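Local coordinates for uncharacterized protein (Silicibacter pomeroyi DSS-3, PDB 2RE3), which is of unknown function, belongs to the DUF1285 family, and may take part in signal transduction, at residues V91-V103 / L151-L163. Residues are numbered along the deposited sequence; the frame is centred on the assembly and turned at random. Where two conformers were deposited one is given.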
loop_
_atom_site.group_PDB
_atom_site.type_symbol
_atom_site.label_atom_id
_atom_site.label_comp_id
_atom_site.label_asym_id
_atom_site.label_seq_id
_atom_site.Cartn_x
_atom_site.Cartn_y
_atom_site.Cartn_z
ATOM N N VAL A 91 1.006 2.110 11.594
ATOM C CA VAL A 91 1.445 2.323 10.226
ATOM C C VAL A 91 1.656 3.812 10.045
ATOM O O VAL A 91 0.741 4.598 10.251
ATOM C CB VAL A 91 0.435 1.793 9.194
ATOM C CG1 VAL A 91 0.945 2.066 7.799
ATOM C CG2 VAL A 91 0.159 0.297 9.423
ATOM N N ASP A 92 2.878 4.190 9.692
ATOM C CA ASP A 92 3.245 5.579 9.666
ATOM C C ASP A 92 2.480 6.259 8.581
ATOM O O ASP A 92 1.925 7.311 8.808
ATOM C CB ASP A 92 4.744 5.751 9.437
ATOM C CG ASP A 92 5.544 5.514 10.700
ATOM O OD1 ASP A 92 4.925 5.390 11.778
ATOM O OD2 ASP A 92 6.789 5.436 10.603
ATOM N N ASP A 93 2.445 5.630 7.412
ATOM C CA ASP A 93 1.783 6.179 6.246
ATOM C C ASP A 93 0.902 5.104 5.573
ATOM O O ASP A 93 -0.233 4.919 5.978
ATOM C CB ASP A 93 2.838 6.764 5.302
ATOM C CG ASP A 93 2.246 7.659 4.242
ATOM O OD1 ASP A 93 1.020 7.802 4.191
ATOM O OD2 ASP A 93 3.016 8.242 3.461
ATOM N N ALA A 94 1.407 4.387 4.571
ATOM C CA ALA A 94 0.626 3.338 3.942
ATOM C C ALA A 94 1.233 2.017 4.369
ATOM O O ALA A 94 2.412 1.960 4.713
ATOM C CB ALA A 94 0.631 3.488 2.440
ATOM N N PRO A 95 0.419 0.950 4.404
ATOM C CA PRO A 95 0.951 -0.372 4.723
ATOM C C PRO A 95 1.920 -0.918 3.670
ATOM O O PRO A 95 2.697 -1.853 3.959
ATOM C CB PRO A 95 -0.303 -1.242 4.813
ATOM C CG PRO A 95 -1.385 -0.486 4.064
ATOM C CD PRO A 95 -1.049 0.934 4.216
ATOM N N PHE A 96 1.878 -0.351 2.463
ATOM C CA PHE A 96 2.755 -0.827 1.379
ATOM C C PHE A 96 3.448 0.294 0.630
ATOM O O PHE A 96 3.004 1.438 0.652
ATOM C CB PHE A 96 1.962 -1.642 0.381
ATOM C CG PHE A 96 1.250 -2.829 0.974
ATOM C CD1 PHE A 96 1.961 -3.895 1.484
ATOM C CD2 PHE A 96 -0.129 -2.902 0.945
ATOM C CE1 PHE A 96 1.312 -4.991 1.985
ATOM C CE2 PHE A 96 -0.796 -4.005 1.447
ATOM C CZ PHE A 96 -0.065 -5.056 1.974
ATOM N N VAL A 97 4.550 -0.045 -0.008
ATOM C CA VAL A 97 5.189 0.824 -0.947
ATOM C C VAL A 97 5.131 0.153 -2.317
ATOM O O VAL A 97 5.498 -1.003 -2.438
ATOM C CB VAL A 97 6.659 1.088 -0.576
ATOM C CG1 VAL A 97 7.400 1.681 -1.765
ATOM C CG2 VAL A 97 6.751 2.016 0.662
ATOM N N ALA A 98 4.664 0.888 -3.327
ATOM C CA ALA A 98 4.720 0.461 -4.729
ATOM C C ALA A 98 6.129 0.704 -5.254
ATOM O O ALA A 98 6.575 1.855 -5.309
ATOM C CB ALA A 98 3.695 1.247 -5.593
ATOM N N VAL A 99 6.820 -0.361 -5.645
ATOM C CA VAL A 99 8.208 -0.247 -6.100
ATOM C C VAL A 99 8.405 -0.417 -7.592
ATOM O O VAL A 99 9.500 -0.215 -8.097
ATOM C CB VAL A 99 9.103 -1.271 -5.412
ATOM C CG1 VAL A 99 9.140 -0.977 -3.885
ATOM C CG2 VAL A 99 8.635 -2.704 -5.752
ATOM N N ASP A 100 7.357 -0.790 -8.299
ATOM C CA ASP A 100 7.437 -0.964 -9.734
ATOM C C ASP A 100 6.102 -0.629 -10.376
ATOM O O ASP A 100 5.051 -0.816 -9.775
ATOM C CB ASP A 100 7.833 -2.406 -10.056
ATOM C CG ASP A 100 8.516 -2.532 -11.389
ATOM O OD1 ASP A 100 8.954 -1.491 -11.915
ATOM O OD2 ASP A 100 8.623 -3.666 -11.908
ATOM N N VAL A 101 6.146 -0.099 -11.590
ATOM C CA VAL A 101 4.932 0.121 -12.358
ATOM C C VAL A 101 5.245 -0.300 -13.777
ATOM O O VAL A 101 6.339 -0.045 -14.278
ATOM C CB VAL A 101 4.435 1.591 -12.318
ATOM C CG1 VAL A 101 5.532 2.560 -12.750
ATOM C CG2 VAL A 101 3.204 1.760 -13.205
ATOM N N GLU A 102 4.256 -0.938 -14.400
ATOM C CA GLU A 102 4.332 -1.475 -15.751
ATOM C C GLU A 102 3.190 -0.830 -16.563
ATOM O O GLU A 102 2.049 -0.780 -16.072
ATOM C CB GLU A 102 4.149 -3.000 -15.664
ATOM C CG GLU A 102 3.998 -3.733 -16.992
ATOM C CD GLU A 102 2.834 -4.728 -17.000
ATOM O OE1 GLU A 102 2.920 -5.774 -16.300
ATOM O OE2 GLU A 102 1.851 -4.455 -17.731
ATOM N N VAL A 103 3.472 -0.324 -17.769
ATOM C CA VAL A 103 2.397 0.217 -18.627
ATOM C C VAL A 103 2.052 -0.752 -19.742
ATOM O O VAL A 103 2.922 -1.418 -20.285
ATOM C CB VAL A 103 2.759 1.492 -19.412
ATOM C CG1 VAL A 103 1.613 2.491 -19.284
ATOM C CG2 VAL A 103 4.084 2.084 -19.000
ATOM N N LEU A 151 -6.181 -1.346 1.772
ATOM C CA LEU A 151 -4.775 -1.264 2.029
ATOM C C LEU A 151 -4.153 -0.615 0.790
ATOM O O LEU A 151 -4.297 -1.129 -0.320
ATOM C CB LEU A 151 -4.188 -2.638 2.249
ATOM C CG LEU A 151 -4.823 -3.515 3.323
ATOM C CD1 LEU A 151 -4.186 -4.888 3.204
ATOM C CD2 LEU A 151 -4.659 -2.922 4.737
ATOM N N GLU A 152 -3.465 0.506 0.992
ATOM C CA GLU A 152 -2.893 1.244 -0.081
ATOM C C GLU A 152 -1.382 1.128 -0.100
ATOM O O GLU A 152 -0.773 0.873 0.921
ATOM C CB GLU A 152 -3.259 2.703 0.052
ATOM C CG GLU A 152 -4.684 3.002 -0.274
ATOM C CD GLU A 152 -4.960 4.485 -0.193
ATOM O OE1 GLU A 152 -4.685 5.075 0.871
ATOM O OE2 GLU A 152 -5.428 5.049 -1.202
ATOM N N ALA A 153 -0.813 1.338 -1.292
ATOM C CA ALA A 153 0.612 1.449 -1.492
ATOM C C ALA A 153 1.012 2.924 -1.798
ATOM O O ALA A 153 0.452 3.581 -2.695
ATOM C CB ALA A 153 1.031 0.539 -2.632
ATOM N N LEU A 154 1.987 3.434 -1.060
ATOM C CA LEU A 154 2.616 4.703 -1.401
ATOM C C LEU A 154 3.521 4.457 -2.599
ATOM O O LEU A 154 4.357 3.550 -2.565
ATOM C CB LEU A 154 3.450 5.234 -0.244
ATOM C CG LEU A 154 4.111 6.585 -0.455
ATOM C CD1 LEU A 154 3.057 7.683 -0.544
ATOM C CD2 LEU A 154 5.086 6.861 0.690
ATOM N N ILE A 155 3.353 5.267 -3.646
ATOM C CA ILE A 155 4.141 5.111 -4.870
ATOM C C ILE A 155 5.524 5.736 -4.636
ATOM O O ILE A 155 5.601 6.906 -4.298
ATOM C CB ILE A 155 3.398 5.755 -6.081
ATOM C CG1 ILE A 155 2.099 5.001 -6.361
ATOM C CG2 ILE A 155 4.224 5.718 -7.337
ATOM C CD1 ILE A 155 1.112 5.811 -7.135
ATOM N N ASP A 156 6.593 4.949 -4.782
ATOM C CA ASP A 156 7.974 5.425 -4.494
ATOM C C ASP A 156 8.500 6.345 -5.602
ATOM O O ASP A 156 7.894 6.428 -6.662
ATOM C CB ASP A 156 8.939 4.249 -4.253
ATOM C CG ASP A 156 9.335 3.505 -5.549
ATOM O OD1 ASP A 156 8.844 3.869 -6.635
ATOM O OD2 ASP A 156 10.155 2.551 -5.489
ATOM N N ARG A 157 9.622 7.023 -5.348
ATOM C CA ARG A 157 10.182 8.051 -6.268
ATOM C C ARG A 157 10.421 7.489 -7.653
ATOM O O ARG A 157 9.965 8.046 -8.645
ATOM C CB ARG A 157 11.512 8.649 -5.752
ATOM C CG ARG A 157 11.529 9.153 -4.284
ATOM C CD ARG A 157 10.319 10.050 -3.911
ATOM N NE ARG A 157 10.350 11.412 -4.475
ATOM C CZ ARG A 157 9.272 12.135 -4.807
ATOM N NH1 ARG A 157 8.040 11.651 -4.673
ATOM N NH2 ARG A 157 9.432 13.362 -5.298
ATOM N N LYS A 158 11.134 6.378 -7.723
ATOM C CA LYS A 158 11.448 5.801 -9.017
ATOM C C LYS A 158 10.152 5.588 -9.828
ATOM O O LYS A 158 10.055 6.045 -10.969
ATOM C CB LYS A 158 12.272 4.511 -8.882
ATOM C CG LYS A 158 12.679 3.911 -10.223
ATOM C CD LYS A 158 14.064 3.210 -10.226
ATOM C CE LYS A 158 14.008 1.694 -10.001
ATOM N NZ LYS A 158 15.264 1.039 -10.536
ATOM N N SER A 159 9.153 4.934 -9.237
ATOM C CA SER A 159 7.875 4.716 -9.932
ATOM C C SER A 159 7.120 6.048 -10.207
ATOM O O SER A 159 6.536 6.235 -11.285
ATOM C CB SER A 159 6.998 3.727 -9.167
ATOM O OG SER A 159 7.748 2.584 -8.740
ATOM N N PHE A 160 7.178 6.991 -9.275
ATOM C CA PHE A 160 6.522 8.264 -9.487
ATOM C C PHE A 160 7.076 8.992 -10.705
ATOM O O PHE A 160 6.345 9.517 -11.532
ATOM C CB PHE A 160 6.660 9.146 -8.260
ATOM C CG PHE A 160 5.985 10.468 -8.402
ATOM C CD1 PHE A 160 4.597 10.549 -8.418
ATOM C CD2 PHE A 160 6.726 11.636 -8.537
ATOM C CE1 PHE A 160 3.953 11.785 -8.553
ATOM C CE2 PHE A 160 6.092 12.871 -8.673
ATOM C CZ PHE A 160 4.708 12.943 -8.672
ATOM N N TYR A 161 8.385 9.029 -10.829
ATOM C CA TYR A 161 8.964 9.794 -11.908
ATOM C C TYR A 161 8.698 9.136 -13.250
ATOM O O TYR A 161 8.458 9.819 -14.235
ATOM C CB TYR A 161 10.432 10.118 -11.605
ATOM C CG TYR A 161 10.524 11.325 -10.684
ATOM C CD1 TYR A 161 9.948 12.544 -11.064
ATOM C CD2 TYR A 161 11.136 11.257 -9.438
ATOM C CE1 TYR A 161 9.990 13.661 -10.239
ATOM C CE2 TYR A 161 11.186 12.389 -8.597
ATOM C CZ TYR A 161 10.605 13.583 -9.015
ATOM O OH TYR A 161 10.617 14.719 -8.247
ATOM N N ARG A 162 8.629 7.815 -13.286
ATOM C CA ARG A 162 8.200 7.135 -14.506
ATOM C C ARG A 162 6.733 7.423 -14.844
ATOM O O ARG A 162 6.387 7.508 -16.004
ATOM C CB ARG A 162 8.437 5.628 -14.406
ATOM C CG ARG A 162 9.927 5.238 -14.294
ATOM C CD ARG A 162 10.069 3.735 -14.038
ATOM N NE ARG A 162 9.389 2.973 -15.093
ATOM C CZ ARG A 162 9.049 1.684 -15.029
ATOM N NH1 ARG A 162 9.332 0.952 -13.951
ATOM N NH2 ARG A 162 8.420 1.118 -16.065
ATOM N N LEU A 163 5.880 7.577 -13.838
ATOM C CA LEU A 163 4.486 7.958 -14.061
ATOM C C LEU A 163 4.341 9.398 -14.593
ATOM O O LEU A 163 3.513 9.664 -15.439
ATOM C CB LEU A 163 3.660 7.798 -12.789
ATOM C CG LEU A 163 3.304 6.396 -12.288
ATOM C CD1 LEU A 163 2.315 6.493 -11.112
ATOM C CD2 LEU A 163 2.735 5.520 -13.411
#
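Packed against Val-99 CA of the neighbouring strand, the carboxylate of Asp-156 is gripped at OD1 by two donors of one residue, Ser-159 N at 2.8 Å and Ser-159 OG at 2.7 Å, from opposite faces. This is an N-cap: with CG set between backbone N and carbonyl carbon (chi1 75°), the carboxylate folds back over the first turn of helix 157-164. Its backbone N-H turns to the sheet, Asp-156 N donating to Ala-98 O at 3.1 Å. With an alanine here, Ser-159 N would probably lose its capping acceptor and Ser-159 OG the partner that fixes its rotation. Strands 96-104 and 151-155 are the parallel central pair of a mixed six-stranded sheet, whose 3-2-1-6-5-4 strand order recurs in the sheet of the N-terminal half. Phe-96 O accepts from Leu-154 N, and Leu-154 O from Ala-98 N, each at 2.8 Å. On one face Ala-153 CB sits between Phe-96 CB and Ala-98 CB, while Phe-96 CE2 meets Leu-151 CB at 3.7 Å. Beyond a classic beta bulge, where Val-99 and Asp-100 both face Thr-115, Val-101 CG1 lies over the Arg-162 guanidinium, and Asp-100 OD1 approaches its edge in a salt bridge to NH1 whose hydrogen bond is weak, carboxylate and guanidinium planes 52° apart.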